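Local atomic coordinates of importin subunit beta-1 (Saccharomyces cerevisiae, PDB entry 5OWU), a protein that carries proteins into the nucleus by pairing with importin alpha, the adaptor that recognises the classical nuclear localization signal of the cargo. Residues T53-R58 with E108-N113; L63-E68 with A116-A121; Q79-W84 with A123-P128. One frame throughout, in Å; residues are numbered along the deposited sequence. Where two conformers were deposited one is given.

Contact 1: residues T53-R58 with E108-N113; sequences TKLEGR and EPRIAN
Leu-55, in the first turn of helix 55-67, lays its two methyls on different partners at the start of helix 109-126. CD2 goes to Ile-111, 3.7 Å from CG1. CD1 turns to the polar neighbours instead, lying 3.7 Å from the carboxylate carbon CD of Glu-108 and 3.3 Å from NH2 of Arg-110, whose side chain crosses that of Leu-55 at about a right angle.

Ile-111 also packs against a charged group. Its CD1 sits over one face of the Arg-58 guanidinium, offset toward its rim, with NE 3.5 Å away. Arg-58 presents that face because its chain bends at chi3 (58°), while its NE donates to the backbone oxygen of Leu-48, so the flat group is held from outside the pair.

The polar contacts work within the second segment or through water. Glu-108, which has two conformers and is described here in one of them, is the N-cap of helix 109-126: in that conformer the chain folds back at chi2 (55°) and OE1 accepts from the backbone N of Arg-110 at 3.1 Å, on the anti side of the carboxylate. The same OE1 makes a long, tentative salt bridge of 3.9 Å with NE of Arg-110. From the other helix Glu-56 reaches Arg-110 through one water, which donates to OE2 of Glu-56 and accepts from NH2 of Arg-110 at 3.0 Å; CG of Glu-56 lies at the edge of the guanidinium.

Opposite charges on Glu-56 and Arg-110 thus face each other without direct contact, and their attraction is probably softened by the intervening water. The chemistry implies a surface seam between HEAT 2 and HEAT 3, joined by leucine and isoleucine methyls and edged by opposite charges bridged by one water.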
loop_
_atom_site.group_PDB
_atom_site.type_symbol
_atom_site.label_atom_id
_atom_site.label_comp_id
_atom_site.label_asym_id
_atom_site.label_seq_id
_atom_site.Cartn_x
_atom_site.Cartn_y
_atom_site.Cartn_z
ATOM N N THR A 53 -38.390 12.939 -17.022
ATOM C CA THR A 53 -37.324 12.028 -17.413
ATOM C C THR A 53 -37.165 10.928 -16.368
ATOM O O THR A 53 -37.349 11.156 -15.168
ATOM C CB THR A 53 -35.997 12.785 -17.580
ATOM O OG1 THR A 53 -36.120 13.746 -18.636
ATOM C CG2 THR A 53 -34.849 11.838 -17.909
ATOM N N LYS A 54 -36.826 9.727 -16.836
ATOM C CA LYS A 54 -36.587 8.616 -15.923
ATOM C C LYS A 54 -35.489 8.974 -14.929
ATOM O O LYS A 54 -34.528 9.675 -15.261
ATOM C CB LYS A 54 -36.197 7.362 -16.699
ATOM C CG LYS A 54 -37.297 6.824 -17.603
ATOM C CD LYS A 54 -36.770 5.692 -18.467
ATOM C CE LYS A 54 -37.408 4.362 -18.124
ATOM N NZ LYS A 54 -38.696 4.176 -18.839
ATOM N N LEU A 55 -35.634 8.467 -13.702
ATOM C CA LEU A 55 -34.704 8.801 -12.628
ATOM C C LEU A 55 -33.258 8.539 -13.023
ATOM O O LEU A 55 -32.373 9.367 -12.781
ATOM C CB LEU A 55 -35.043 8.004 -11.370
ATOM C CG LEU A 55 -35.940 8.605 -10.295
ATOM C CD1 LEU A 55 -35.782 7.766 -9.031
ATOM C CD2 LEU A 55 -35.625 10.063 -10.007
ATOM N N GLU A 56 -32.994 7.377 -13.618
ATOM C CA GLU A 56 -31.615 7.026 -13.926
ATOM C C GLU A 56 -31.009 7.974 -14.947
ATOM O O GLU A 56 -29.803 8.236 -14.903
ATOM C CB GLU A 56 -31.542 5.594 -14.434
ATOM C CG GLU A 56 -31.751 4.572 -13.353
ATOM C CD GLU A 56 -31.771 3.183 -13.912
ATOM O OE1 GLU A 56 -30.784 2.804 -14.573
ATOM O OE2 GLU A 56 -32.778 2.483 -13.702
ATOM N N GLY A 57 -31.820 8.480 -15.880
ATOM C CA GLY A 57 -31.324 9.457 -16.834
ATOM C C GLY A 57 -30.988 10.786 -16.187
ATOM O O GLY A 57 -30.024 11.445 -16.578
ATOM N N ARG A 58 -31.779 11.199 -15.192
ATOM C CA ARG A 58 -31.500 12.441 -14.474
ATOM C C ARG A 58 -30.220 12.320 -13.651
ATOM O O ARG A 58 -29.343 13.205 -13.682
ATOM C CB ARG A 58 -32.691 12.784 -13.576
ATOM C CG ARG A 58 -34.036 12.869 -14.313
ATOM C CD ARG A 58 -35.211 12.958 -13.348
ATOM N NE ARG A 58 -35.100 14.104 -12.454
ATOM C CZ ARG A 58 -35.956 14.387 -11.474
ATOM N NH1 ARG A 58 -37.004 13.611 -11.251
ATOM N NH2 ARG A 58 -35.759 15.453 -10.708
ATOM N N GLU A 108 -36.474 12.989 -3.651
ATOM C CA GLU A 108 -35.889 11.724 -4.075
ATOM C C GLU A 108 -34.415 11.700 -3.680
ATOM O O GLU A 108 -33.623 12.470 -4.248
ATOM C CB GLU A 108 -36.042 11.551 -5.579
ATOM C CG GLU A 108 -35.226 10.415 -6.190
ATOM C CD GLU A 108 -35.487 9.074 -5.535
ATOM O OE1 GLU A 108 -34.514 8.432 -5.092
ATOM O OE2 GLU A 108 -36.664 8.667 -5.466
ATOM N N PRO A 109 -33.993 10.843 -2.741
ATOM C CA PRO A 109 -32.597 10.927 -2.264
ATOM C C PRO A 109 -31.544 10.665 -3.326
ATOM O O PRO A 109 -30.407 11.131 -3.172
ATOM C CB PRO A 109 -32.537 9.871 -1.143
ATOM C CG PRO A 109 -33.663 8.956 -1.397
ATOM C CD PRO A 109 -34.745 9.793 -2.029
ATOM N N ARG A 110 -31.866 9.923 -4.390
ATOM C CA ARG A 110 -30.888 9.690 -5.449
ATOM C C ARG A 110 -30.647 10.958 -6.265
ATOM O O ARG A 110 -29.510 11.243 -6.674
ATOM C CB ARG A 110 -31.362 8.560 -6.360
ATOM C CG ARG A 110 -31.374 7.187 -5.700
ATOM C CD ARG A 110 -31.346 6.082 -6.749
ATOM N NE ARG A 110 -32.675 5.715 -7.203
ATOM C CZ ARG A 110 -32.942 5.164 -8.383
ATOM N NH1 ARG A 110 -31.975 4.927 -9.264
ATOM N NH2 ARG A 110 -34.189 4.863 -8.690
ATOM N N ILE A 111 -31.713 11.724 -6.513
ATOM C CA ILE A 111 -31.574 13.026 -7.157
ATOM C C ILE A 111 -30.739 13.941 -6.280
ATOM O O ILE A 111 -29.815 14.618 -6.752
ATOM C CB ILE A 111 -32.963 13.638 -7.433
ATOM C CG1 ILE A 111 -33.740 12.804 -8.457
ATOM C CG2 ILE A 111 -32.842 15.101 -7.896
ATOM C CD1 ILE A 111 -33.124 12.765 -9.845
ATOM N N ALA A 112 -31.050 13.959 -4.979
ATOM C CA ALA A 112 -30.339 14.814 -4.037
ATOM C C ALA A 112 -28.855 14.470 -3.976
ATOM O O ALA A 112 -28.005 15.364 -3.927
ATOM C CB ALA A 112 -30.978 14.683 -2.654
ATOM N N ASN A 113 -28.526 13.180 -3.963
ATOM C CA ASN A 113 -27.127 12.756 -3.939
ATOM C C ASN A 113 -26.393 13.180 -5.212
ATOM O O ASN A 113 -25.295 13.760 -5.155
ATOM C CB ASN A 113 -27.055 11.237 -3.758
ATOM C CG ASN A 113 -25.657 10.753 -3.408
ATOM O OD1 ASN A 113 -24.985 11.328 -2.559
ATOM N ND2 ASN A 113 -25.216 9.693 -4.063
HETATM O O HOH W 1 -33.794 3.129 -11.053
#

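Contact 2: residues L63-E68 with A116-A121; sequences LTLKNE and AQLIAA
With CG anti to the backbone N (chi1 167°) and bends at chi3 and chi4, the Lys-66 chain passes across Gln-117 of the facing helix at an oblique angle. Its CD lies 3.6 Å from CB of Gln-117, and farther back its CG rests on the methyl of Ala-121. In Leu-118 chi1 is near trans (177°), which carries CD1 to 3.8 Å from CG of Leu-65. Gln-117 has a second neighbour: CD2 of Leu-63 lies 3.8 Å from its NE2.

The ammonium of Lys-66 donates to OD1 of Asn-67 at 3.0 Å, within its own segment. Toward Gln-117 it works through two waters: each donates to OE1 at 2.7 Å and accepts a weak bond from NZ. OE1 is therefore gripped twice, and the polar link between the helices is a hydrated one.

Beneath this polar margin Leu-65 packs onto Phe-37 and Ala-41 of helix 37-48, and Leu-118 onto Ala-100 of helix 90-104. The two short helical segments run nearly parallel, 21° apart with axes 8.9 Å from each other, as expected for second helices of successive repeats in a HEAT solenoid.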
loop_
_atom_site.group_PDB
_atom_site.type_symbol
_atom_site.label_atom_id
_atom_site.label_comp_id
_atom_site.label_asym_id
_atom_site.label_seq_id
_atom_site.Cartn_x
_atom_site.Cartn_y
_atom_site.Cartn_z
ATOM N N LEU A 63 -24.248 13.174 -13.035
ATOM C CA LEU A 63 -22.950 12.551 -12.787
ATOM C C LEU A 63 -22.007 12.715 -13.979
ATOM O O LEU A 63 -20.792 12.863 -13.795
ATOM C CB LEU A 63 -23.136 11.073 -12.435
ATOM C CG LEU A 63 -23.967 10.783 -11.173
ATOM C CD1 LEU A 63 -24.083 9.275 -10.916
ATOM C CD2 LEU A 63 -23.385 11.494 -9.951
ATOM N N THR A 64 -22.537 12.685 -15.204
ATOM C CA THR A 64 -21.693 12.896 -16.377
ATOM C C THR A 64 -21.144 14.318 -16.392
ATOM O O THR A 64 -19.938 14.537 -16.602
ATOM C CB THR A 64 -22.479 12.609 -17.662
ATOM O OG1 THR A 64 -23.036 11.290 -17.610
ATOM C CG2 THR A 64 -21.569 12.707 -18.887
ATOM N N LEU A 65 -22.006 15.304 -16.132
ATOM C CA LEU A 65 -21.482 16.661 -16.021
ATOM C C LEU A 65 -20.442 16.756 -14.904
ATOM O O LEU A 65 -19.372 17.352 -15.090
ATOM C CB LEU A 65 -22.621 17.648 -15.804
ATOM C CG LEU A 65 -22.184 19.108 -15.681
ATOM C CD1 LEU A 65 -21.288 19.565 -16.856
ATOM C CD2 LEU A 65 -23.411 19.975 -15.574
ATOM N N LYS A 66 -20.712 16.137 -13.747
ATOM C CA LYS A 66 -19.736 16.154 -12.656
ATOM C C LYS A 66 -18.398 15.612 -13.118
ATOM O O LYS A 66 -17.342 16.165 -12.788
ATOM C CB LYS A 66 -20.237 15.331 -11.463
ATOM C CG LYS A 66 -19.163 15.030 -10.392
ATOM C CD LYS A 66 -19.590 13.920 -9.477
ATOM C CE LYS A 66 -19.348 12.560 -10.116
ATOM N NZ LYS A 66 -18.028 11.979 -9.719
ATOM N N ASN A 67 -18.422 14.513 -13.863
ATOM C CA ASN A 67 -17.192 13.912 -14.351
ATOM C C ASN A 67 -16.533 14.732 -15.449
ATOM O O ASN A 67 -15.397 14.424 -15.815
ATOM C CB ASN A 67 -17.469 12.498 -14.851
ATOM C CG ASN A 67 -17.696 11.517 -13.714
ATOM O OD1 ASN A 67 -17.199 11.710 -12.597
ATOM N ND2 ASN A 67 -18.447 10.461 -13.991
ATOM N N GLU A 68 -17.203 15.754 -15.980
ATOM C CA GLU A 68 -16.528 16.721 -16.845
ATOM C C GLU A 68 -16.037 17.954 -16.085
ATOM O O GLU A 68 -15.570 18.913 -16.710
ATOM C CB GLU A 68 -17.458 17.156 -17.980
ATOM C CG GLU A 68 -17.871 16.029 -18.916
ATOM C CD GLU A 68 -16.687 15.379 -19.610
ATOM O OE1 GLU A 68 -15.725 16.097 -19.937
ATOM O OE2 GLU A 68 -16.713 14.149 -19.815
ATOM N N ALA A 116 -25.824 16.784 -5.094
ATOM C CA ALA A 116 -24.789 17.137 -4.131
ATOM C C ALA A 116 -23.402 16.946 -4.726
ATOM O O ALA A 116 -22.504 17.767 -4.505
ATOM C CB ALA A 116 -24.943 16.299 -2.860
ATOM N N GLN A 117 -23.203 15.862 -5.478
ATOM C CA GLN A 117 -21.908 15.654 -6.120
ATOM C C GLN A 117 -21.627 16.724 -7.176
ATOM O O GLN A 117 -20.486 17.196 -7.306
ATOM C CB GLN A 117 -21.855 14.260 -6.737
ATOM C CG GLN A 117 -21.986 13.131 -5.740
ATOM C CD GLN A 117 -21.703 11.775 -6.359
ATOM O OE1 GLN A 117 -20.625 11.538 -6.900
ATOM N NE2 GLN A 117 -22.673 10.877 -6.276
ATOM N N LEU A 118 -22.655 17.123 -7.934
ATOM C CA LEU A 118 -22.476 18.165 -8.947
ATOM C C LEU A 118 -22.149 19.509 -8.306
ATOM O O LEU A 118 -21.219 20.213 -8.734
ATOM C CB LEU A 118 -23.741 18.273 -9.808
ATOM C CG LEU A 118 -23.763 19.371 -10.880
ATOM C CD1 LEU A 118 -22.658 19.141 -11.870
ATOM C CD2 LEU A 118 -25.097 19.409 -11.583
ATOM N N ILE A 119 -22.923 19.886 -7.284
ATOM C CA ILE A 119 -22.641 21.102 -6.532
ATOM C C ILE A 119 -21.214 21.071 -6.011
ATOM O O ILE A 119 -20.484 22.062 -6.106
ATOM C CB ILE A 119 -23.657 21.272 -5.387
ATOM C CG1 ILE A 119 -25.031 21.625 -5.957
ATOM C CG2 ILE A 119 -23.192 22.339 -4.396
ATOM C CD1 ILE A 119 -26.163 21.463 -4.969
ATOM N N ALA A 120 -20.790 19.927 -5.468
ATOM C CA ALA A 120 -19.433 19.813 -4.948
ATOM C C ALA A 120 -18.399 20.093 -6.031
ATOM O O ALA A 120 -17.406 20.783 -5.781
ATOM C CB ALA A 120 -19.208 18.424 -4.349
ATOM N N ALA A 121 -18.602 19.553 -7.237
ATOM C CA ALA A 121 -17.633 19.764 -8.318
ATOM C C ALA A 121 -17.541 21.239 -8.710
ATOM O O ALA A 121 -16.441 21.807 -8.855
ATOM C CB ALA A 121 -18.022 18.917 -9.530
HETATM O O HOH W 2 -20.002 9.751 -8.799
HETATM O O HOH W 3 -18.312 12.988 -6.573
#

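Contact 3: residues Q79-W84 with A123-P128; sequences QFAQRW and ADIELP
Trp-84 and Glu-126 share the one direct hydrogen bond between these segments: indole NE1 donates to OE2 at 2.8 Å, with an angle of 163° at the hydrogen. The oxygen lies in the plane of the ring, at its edge, and is met on its anti side; the carboxylate itself is turned 54° from the indole. Beside this bond Ile-125 packs against Ala-81 and Trp-84. Its CG2 comes obliquely to CD1 of Trp-84 at 3.7 Å and also meets CB of Ala-81 at 4.2 Å. The other branch points at helix 74-87, CG1 lying 4.1 Å from CA of Ala-81 and CD1 4.0 Å from CB of Trp-84.

The indole reaches Glu-126 because the Trp-84 side chain swings away from its own backbone nitrogen (chi1 173°), while Glu-126 stretches its chain out beyond CG to meet it.

In the next shell, helix 90-104 secures both partners. Lys-97 makes a salt bridge with OE1 of Glu-126, leaving OE2 to the indole, and Lys-93 forms a cation-pi contact with Trp-84. The salt bridge to Lys-97 would probably offset the negative charge of this buried carboxylate. The contact fastens helix 74-87, which falls between HEAT 2 and HEAT 3, to the last turn of the second helix of HEAT 3, in the HEAT-repeat solenoid of the importin-beta family.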
loop_
_atom_site.group_PDB
_atom_site.type_symbol
_atom_site.label_atom_id
_atom_site.label_comp_id
_atom_site.label_asym_id
_atom_site.label_seq_id
_atom_site.Cartn_x
_atom_site.Cartn_y
_atom_site.Cartn_z
ATOM N N GLN A 79 -7.589 21.500 -16.412
ATOM C CA GLN A 79 -8.248 21.724 -17.697
ATOM C C GLN A 79 -9.753 21.899 -17.520
ATOM O O GLN A 79 -10.358 22.808 -18.100
ATOM C CB GLN A 79 -7.951 20.560 -18.644
ATOM C CG GLN A 79 -6.519 20.536 -19.151
ATOM C CD GLN A 79 -6.168 19.240 -19.855
ATOM O OE1 GLN A 79 -7.049 18.458 -20.217
ATOM N NE2 GLN A 79 -4.875 19.001 -20.044
ATOM N N PHE A 80 -10.376 21.025 -16.725
ATOM C CA PHE A 80 -11.806 21.133 -16.459
ATOM C C PHE A 80 -12.142 22.461 -15.795
ATOM O O PHE A 80 -13.149 23.100 -16.132
ATOM C CB PHE A 80 -12.270 19.974 -15.570
ATOM C CG PHE A 80 -12.324 18.630 -16.257
ATOM C CD1 PHE A 80 -12.214 18.510 -17.635
ATOM C CD2 PHE A 80 -12.512 17.475 -15.507
ATOM C CE1 PHE A 80 -12.273 17.268 -18.244
ATOM C CE2 PHE A 80 -12.575 16.238 -16.115
ATOM C CZ PHE A 80 -12.450 16.137 -17.491
ATOM N N ALA A 81 -11.309 22.896 -14.848
ATOM C CA ALA A 81 -11.572 24.161 -14.172
ATOM C C ALA A 81 -11.560 25.310 -15.169
ATOM O O ALA A 81 -12.484 26.135 -15.203
ATOM C CB ALA A 81 -10.543 24.395 -13.062
ATOM N N GLN A 82 -10.517 25.381 -16.000
ATOM C CA GLN A 82 -10.442 26.477 -16.960
ATOM C C GLN A 82 -11.566 26.407 -17.993
ATOM O O GLN A 82 -12.061 27.451 -18.442
ATOM C CB GLN A 82 -9.082 26.483 -17.654
ATOM C CG GLN A 82 -8.957 27.595 -18.699
ATOM C CD GLN A 82 -7.555 27.748 -19.244
ATOM O OE1 GLN A 82 -6.574 27.411 -18.582
ATOM N NE2 GLN A 82 -7.453 28.260 -20.465
ATOM N N ARG A 83 -11.977 25.200 -18.391
ATOM C CA ARG A 83 -13.090 25.087 -19.330
ATOM C C ARG A 83 -14.390 25.596 -18.712
ATOM O O ARG A 83 -15.159 26.303 -19.369
ATOM C CB ARG A 83 -13.258 23.643 -19.804
ATOM C CG ARG A 83 -14.477 23.473 -20.712
ATOM C CD ARG A 83 -14.562 22.105 -21.334
ATOM N NE ARG A 83 -14.673 21.044 -20.340
ATOM C CZ ARG A 83 -14.874 19.768 -20.647
ATOM N NH1 ARG A 83 -14.999 19.411 -21.914
ATOM N NH2 ARG A 83 -14.958 18.849 -19.693
ATOM N N TRP A 84 -14.672 25.230 -17.462
ATOM C CA TRP A 84 -15.835 25.793 -16.782
ATOM C C TRP A 84 -15.749 27.312 -16.724
ATOM O O TRP A 84 -16.721 28.020 -17.024
ATOM C CB TRP A 84 -15.950 25.217 -15.369
ATOM C CG TRP A 84 -17.013 25.876 -14.543
ATOM C CD1 TRP A 84 -16.836 26.865 -13.626
ATOM C CD2 TRP A 84 -18.420 25.604 -14.570
ATOM N NE1 TRP A 84 -18.038 27.221 -13.071
ATOM C CE2 TRP A 84 -19.028 26.463 -13.632
ATOM C CE3 TRP A 84 -19.222 24.714 -15.288
ATOM C CZ2 TRP A 84 -20.401 26.456 -13.390
ATOM C CZ3 TRP A 84 -20.585 24.711 -15.052
ATOM C CH2 TRP A 84 -21.161 25.575 -14.111
ATOM N N ALA A 123 -18.414 23.858 -6.902
ATOM C CA ALA A 123 -17.829 24.580 -5.776
ATOM C C ALA A 123 -16.322 24.401 -5.737
ATOM O O ALA A 123 -15.585 25.354 -5.472
ATOM C CB ALA A 123 -18.446 24.102 -4.458
ATOM N N ASP A 124 -15.847 23.179 -5.977
ATOM C CA ASP A 124 -14.413 22.939 -5.984
ATOM C C ASP A 124 -13.725 23.779 -7.043
ATOM O O ASP A 124 -12.551 24.130 -6.883
ATOM C CB ASP A 124 -14.121 21.459 -6.210
ATOM C CG ASP A 124 -14.288 20.632 -4.942
ATOM O OD1 ASP A 124 -14.382 21.224 -3.853
ATOM O OD2 ASP A 124 -14.322 19.392 -5.031
ATOM N N ILE A 125 -14.425 24.115 -8.128
ATOM C CA ILE A 125 -13.824 25.034 -9.093
ATOM C C ILE A 125 -13.923 26.482 -8.618
ATOM O O ILE A 125 -12.944 27.229 -8.668
ATOM C CB ILE A 125 -14.474 24.863 -10.473
ATOM C CG1 ILE A 125 -14.103 23.503 -11.054
ATOM C CG2 ILE A 125 -14.013 25.984 -11.420
ATOM C CD1 ILE A 125 -15.053 23.030 -12.136
ATOM N N GLU A 126 -15.099 26.911 -8.167
ATOM C CA GLU A 126 -15.364 28.336 -8.010
ATOM C C GLU A 126 -14.916 28.912 -6.666
ATOM O O GLU A 126 -14.394 30.030 -6.625
ATOM C CB GLU A 126 -16.851 28.607 -8.212
ATOM C CG GLU A 126 -17.333 28.293 -9.644
ATOM C CD GLU A 126 -18.566 29.084 -10.036
ATOM O OE1 GLU A 126 -19.200 29.694 -9.147
ATOM O OE2 GLU A 126 -18.902 29.098 -11.239
ATOM N N LEU A 127 -15.120 28.199 -5.561
ATOM C CA LEU A 127 -14.787 28.769 -4.258
ATOM C C LEU A 127 -13.328 29.191 -4.166
ATOM O O LEU A 127 -13.063 30.290 -3.646
ATOM C CB LEU A 127 -15.138 27.780 -3.135
ATOM C CG LEU A 127 -16.622 27.470 -2.921
ATOM C CD1 LEU A 127 -16.794 26.459 -1.799
ATOM C CD2 LEU A 127 -17.418 28.720 -2.617
ATOM N N PRO A 128 -12.355 28.409 -4.638
ATOM C CA PRO A 128 -10.963 28.894 -4.633
ATOM C C PRO A 128 -10.757 30.165 -5.442
ATOM O O PRO A 128 -9.755 30.859 -5.233
ATOM C CB PRO A 128 -10.180 27.716 -5.232
ATOM C CG PRO A 128 -11.053 26.528 -5.013
ATOM C CD PRO A 128 -12.456 27.022 -5.119
#

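All three contacts lie on helix 109-126, which is met in turn near its start, middle and end. Contacts 1 and 2 share helix 55-67 as well, with centres 13 Å apart; contact 3 uses the next helix in the chain, 74-87, its centre 11 Å from contact 2 and 24 Å from contact 1. Along the chain the three first segments precede the three second ones in the same order, so the pairs interleave. Contacts 2 and 3 touch directly through a salt bridge, Glu-68 OE1 to Arg-83 NH2 at 2.9 Å. Together they join HEAT 2 and the helix after it to HEAT 3, a row of three contacts along helix 109-126 near the N-terminal end of the solenoid.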